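Local coordinates for protein diaminopimelate decarboxylase (Methanocaldococcus jannaschii, PDB 1TWI) that decarboxylates meso-diaminopimelate specifically to L-lysine, the last step of lysine biosynthesis, as a homodimer that uses pyridoxal 5'-phosphate as its cofactor, at residues Lys265-Ala268 and Asp269-Asn273; Val404-Lys408 and Lys409-Leu413. One frame throughout, in Å; residues are numbered along the deposited sequence.

Contact 1. Residues Lys265-Ala268 and Asp269-Asn273; sequences KDLA and DAIIN
D266 and D269 share one water between their carboxylates: it donates to OD1 of D266 at 3.0 Å and to OD2 of D269 at 2.6 Å. The carboxylates themselves stay 4.8 Å apart, OD1 of D266 to OD2 of D269, so a water giving a proton to each probably eases the meeting of like charges. The other oxygen of D266, OD2, accepts from the backbone N of T263 just upstream, leaving each oxygen of this carboxylate with its own donor. In the backbone four successive i to i+4 bonds run from D269, A270, I271 and I272 back to K265, D266, L267 and A268. The straightest of them joins N of I271 to O of L267 (2.8 Å, 170° at the hydrogen). Downstream, the carbonyl of D269 accepts from N of N273, whose OD1 is taken by R53 of helix 37-58. On the buried flank the L267 and I271 side chains run alongside each other in one direction, CG of L267 3.8 Å from CD1 of I271. L267 carries its CG anti to the backbone N (chi1 -175°), which turns the branch along the helix to that methyl. A268 CB meets CD1 of I272 at 4.0 Å. This flank is covered by F51 of helix 37-58, which packs on A268 and L267, and by L287 and L289 of strand 286-289, which receive I271. An acidic, watered flank and an aliphatic one make 264-276 an amphipathic helix, the connection of a beta-alpha-beta unit between strands 244-246 and 286-289 in the TIM-barrel domain that binds the cofactor.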
loop_
_atom_site.group_PDB
_atom_site.type_symbol
_atom_site.label_atom_id
_atom_site.label_comp_id
_atom_site.label_asym_id
_atom_site.label_seq_id
_atom_site.Cartn_x
_atom_site.Cartn_y
_atom_site.Cartn_z
ATOM N N LYS A 265 -22.985 22.214 -0.399
ATOM C CA LYS A 265 -23.903 23.261 -0.887
ATOM C C LYS A 265 -23.360 23.921 -2.126
ATOM O O LYS A 265 -24.120 24.166 -3.078
ATOM C CB LYS A 265 -24.139 24.364 0.168
ATOM C CG LYS A 265 -24.891 23.856 1.373
ATOM C CD LYS A 265 -25.321 24.994 2.391
ATOM C CE LYS A 265 -26.317 24.440 3.417
ATOM N NZ LYS A 265 -26.781 25.516 4.368
ATOM N N ASP A 266 -22.068 24.235 -2.112
ATOM C CA ASP A 266 -21.432 24.851 -3.292
ATOM C C ASP A 266 -21.512 23.884 -4.502
ATOM O O ASP A 266 -21.794 24.299 -5.651
ATOM C CB ASP A 266 -19.960 25.183 -3.048
ATOM C CG ASP A 266 -19.774 26.259 -1.994
ATOM O OD1 ASP A 266 -20.532 27.252 -2.069
ATOM O OD2 ASP A 266 -18.892 26.100 -1.117
ATOM N N LEU A 267 -21.269 22.606 -4.234
ATOM C CA LEU A 267 -21.339 21.605 -5.282
ATOM C C LEU A 267 -22.751 21.512 -5.896
ATOM O O LEU A 267 -22.904 21.458 -7.106
ATOM C CB LEU A 267 -20.943 20.235 -4.722
ATOM C CG LEU A 267 -20.867 19.131 -5.798
ATOM C CD1 LEU A 267 -19.657 19.409 -6.762
ATOM C CD2 LEU A 267 -20.640 17.757 -5.036
ATOM N N ALA A 268 -23.784 21.515 -5.058
ATOM C CA ALA A 268 -25.153 21.416 -5.533
ATOM C C ALA A 268 -25.579 22.668 -6.283
ATOM O O ALA A 268 -26.242 22.569 -7.304
ATOM C CB ALA A 268 -26.098 21.182 -4.377
ATOM N N ASP A 269 -25.188 23.847 -5.798
ATOM C CA ASP A 269 -25.580 25.048 -6.520
ATOM C C ASP A 269 -25.026 24.915 -7.937
ATOM O O ASP A 269 -25.729 25.174 -8.941
ATOM C CB ASP A 269 -24.997 26.311 -5.886
ATOM C CG ASP A 269 -25.661 26.656 -4.574
ATOM O OD1 ASP A 269 -26.821 26.219 -4.401
ATOM O OD2 ASP A 269 -25.026 27.364 -3.725
ATOM N N ALA A 270 -23.773 24.511 -8.013
ATOM C CA ALA A 270 -23.106 24.355 -9.295
ATOM C C ALA A 270 -23.706 23.279 -10.223
ATOM O O ALA A 270 -24.002 23.517 -11.432
ATOM C CB ALA A 270 -21.602 24.088 -9.047
ATOM N N ILE A 271 -23.885 22.079 -9.684
ATOM C CA ILE A 271 -24.455 21.003 -10.496
ATOM C C ILE A 271 -25.904 21.255 -10.911
ATOM O O ILE A 271 -26.264 21.143 -12.091
ATOM C CB ILE A 271 -24.368 19.616 -9.745
ATOM C CG1 ILE A 271 -22.895 19.179 -9.668
ATOM C CG2 ILE A 271 -25.219 18.560 -10.492
ATOM C CD1 ILE A 271 -22.653 17.896 -8.889
ATOM N N ILE A 272 -26.736 21.605 -9.935
ATOM C CA ILE A 272 -28.150 21.755 -10.201
ATOM C C ILE A 272 -28.464 22.903 -11.162
ATOM O O ILE A 272 -29.230 22.712 -12.128
ATOM C CB ILE A 272 -28.936 21.878 -8.847
ATOM C CG1 ILE A 272 -28.834 20.567 -8.073
ATOM C CG2 ILE A 272 -30.422 22.238 -9.094
ATOM C CD1 ILE A 272 -29.417 20.696 -6.628
ATOM N N ASN A 273 -27.861 24.059 -10.943
ATOM C CA ASN A 273 -28.104 25.180 -11.857
ATOM C C ASN A 273 -27.547 24.838 -13.253
ATOM O O ASN A 273 -28.070 25.288 -14.261
ATOM C CB ASN A 273 -27.508 26.496 -11.292
ATOM C CG ASN A 273 -28.287 26.979 -10.016
ATOM O OD1 ASN A 273 -29.540 27.018 -10.018
ATOM N ND2 ASN A 273 -27.558 27.318 -8.936
HETATM O O HOH W 1 -22.559 28.157 -4.042
#

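Contact 2. Residues Val404-Lys408 and Lys409-Leu413; sequences VLTSK and KGVFL
V404 and V411 meet diagonally across two antiparallel strands, with CB of V404 3.7 Å from CG1 of V411. V411 sets CG1 opposite its backbone N, the branch that reaches V404, while its CG2 lies beside CG2 of T406 at 4.1 Å. Farther along the same face, CG1 of V404 touches CD1 of L413 at 4.0 Å. Between the strands L405 and F412 form a hydrogen-bonded pair joined by two short bonds: N of L405 to O of F412 at 2.7 Å, and N of F412 to O of L405 at 2.8 Å. The next such pair, S407 with G410, is less regular; N of S407 reaches O of G410 weakly, and N of G410 approaches O of S407 from above the carbonyl plane, 67° out of it. This is a beta hairpin closed by a type I turn from S407 to G410, with K408 and K409 at its corners. A chi1 of 162° puts OG of S407 where it accepts from N of K409 at 3.1 Å, an ST turn within the type I turn. CB of S407 lies at the edge of the F412 ring, 4.2 Å from CE1. Farther out, E37 bonds to OG of S407 and Y19 OH to its carbonyl, while OG1 of T406 is hydrogen-bonded to OD2 of D17. L24 and F28 of helix 21-28 cover V411 on the valine face. Over the other face comes the second subunit: the ring of its H432 meets that of F412 with planes at about 50°, and its L433 packs on L405.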
loop_
_atom_site.group_PDB
_atom_site.type_symbol
_atom_site.label_atom_id
_atom_site.label_comp_id
_atom_site.label_asym_id
_atom_site.label_seq_id
_atom_site.Cartn_x
_atom_site.Cartn_y
_atom_site.Cartn_z
ATOM N N VAL A 404 -12.378 1.639 16.454
ATOM C CA VAL A 404 -13.572 1.740 17.274
ATOM C C VAL A 404 -14.467 2.810 16.641
ATOM O O VAL A 404 -13.984 3.664 15.843
ATOM C CB VAL A 404 -13.283 2.156 18.746
ATOM C CG1 VAL A 404 -12.553 1.031 19.487
ATOM C CG2 VAL A 404 -12.413 3.443 18.810
ATOM N N LEU A 405 -15.760 2.730 16.969
ATOM C CA LEU A 405 -16.775 3.671 16.522
ATOM C C LEU A 405 -17.261 4.407 17.785
ATOM O O LEU A 405 -17.639 3.751 18.778
ATOM C CB LEU A 405 -17.977 2.949 15.884
ATOM C CG LEU A 405 -19.083 3.901 15.362
ATOM C CD1 LEU A 405 -18.732 4.560 14.023
ATOM C CD2 LEU A 405 -20.361 3.124 15.243
ATOM N N THR A 406 -17.183 5.747 17.783
ATOM C CA THR A 406 -17.658 6.529 18.919
ATOM C C THR A 406 -19.034 6.958 18.476
ATOM O O THR A 406 -19.213 7.486 17.376
ATOM C CB THR A 406 -16.773 7.781 19.225
ATOM O OG1 THR A 406 -16.569 8.518 18.016
ATOM C CG2 THR A 406 -15.445 7.369 19.841
ATOM N N SER A 407 -19.989 6.765 19.374
ATOM C CA SER A 407 -21.398 6.970 19.100
ATOM C C SER A 407 -22.093 7.472 20.370
ATOM O O SER A 407 -21.552 7.339 21.479
ATOM C CB SER A 407 -21.969 5.597 18.696
ATOM O OG SER A 407 -23.385 5.525 18.791
ATOM N N LYS A 408 -23.255 8.084 20.217
ATOM C CA LYS A 408 -23.978 8.519 21.404
ATOM C C LYS A 408 -24.275 7.271 22.264
ATOM O O LYS A 408 -24.384 7.349 23.497
ATOM C CB LYS A 408 -25.297 9.189 20.990
ATOM C CG LYS A 408 -25.097 10.607 20.562
ATOM C CD LYS A 408 -26.328 11.146 19.865
ATOM C CE LYS A 408 -26.216 12.658 19.623
ATOM N NZ LYS A 408 -24.849 13.013 19.150
ATOM N N LYS A 409 -24.373 6.111 21.620
ATOM C CA LYS A 409 -24.669 4.860 22.334
ATOM C C LYS A 409 -23.528 4.257 23.145
ATOM O O LYS A 409 -23.758 3.364 23.961
ATOM C CB LYS A 409 -25.127 3.803 21.337
ATOM C CG LYS A 409 -26.247 4.235 20.423
ATOM C CD LYS A 409 -27.534 3.702 20.920
ATOM C CE LYS A 409 -28.642 3.923 19.921
ATOM N NZ LYS A 409 -29.849 3.298 20.556
ATOM N N GLY A 410 -22.297 4.697 22.882
ATOM C CA GLY A 410 -21.130 4.156 23.577
ATOM C C GLY A 410 -19.963 4.073 22.584
ATOM O O GLY A 410 -20.092 4.582 21.466
ATOM N N VAL A 411 -18.841 3.473 22.961
ATOM C CA VAL A 411 -17.719 3.346 22.034
ATOM C C VAL A 411 -17.699 1.862 21.699
ATOM O O VAL A 411 -17.704 1.017 22.628
ATOM C CB VAL A 411 -16.356 3.720 22.702
ATOM C CG1 VAL A 411 -15.176 3.567 21.652
ATOM C CG2 VAL A 411 -16.408 5.160 23.204
ATOM N N PHE A 412 -17.661 1.526 20.416
ATOM C CA PHE A 412 -17.686 0.114 20.044
ATOM C C PHE A 412 -16.513 -0.338 19.191
ATOM O O PHE A 412 -16.107 0.346 18.260
ATOM C CB PHE A 412 -19.004 -0.193 19.288
ATOM C CG PHE A 412 -20.239 0.191 20.058
ATOM C CD1 PHE A 412 -20.777 1.490 19.948
ATOM C CD2 PHE A 412 -20.856 -0.730 20.880
ATOM C CE1 PHE A 412 -21.939 1.869 20.647
ATOM C CE2 PHE A 412 -22.035 -0.383 21.604
ATOM C CZ PHE A 412 -22.580 0.940 21.480
ATOM N N LEU A 413 -15.983 -1.524 19.492
ATOM C CA LEU A 413 -14.888 -2.049 18.676
ATOM C C LEU A 413 -15.525 -2.448 17.334
ATOM O O LEU A 413 -16.454 -3.257 17.281
ATOM C CB LEU A 413 -14.214 -3.271 19.383
ATOM C CG LEU A 413 -12.959 -3.861 18.683
ATOM C CD1 LEU A 413 -11.843 -2.773 18.613
ATOM C CD2 LEU A 413 -12.433 -5.097 19.459
#

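In the fold
Contact 1 and contact 2 belong to different parts of one subunit and do not touch: their centres are 34 Å apart and their nearest atoms about 19 Å. Contact 1 lies in the barrel domain. The side chain of L267 is about 9 Å from the bound pyridoxal phosphate, about 7 Å from that of P291 and about 8 Å from G250, both of which bind the cofactor. Contact 2 follows later in the chain, in the mixed sheet, and lies away from the cofactor and substrate sites. No other chain of the assembly touches contact 1, whereas 404-413 meets the C-terminal residues of the second subunit at the dimer interface.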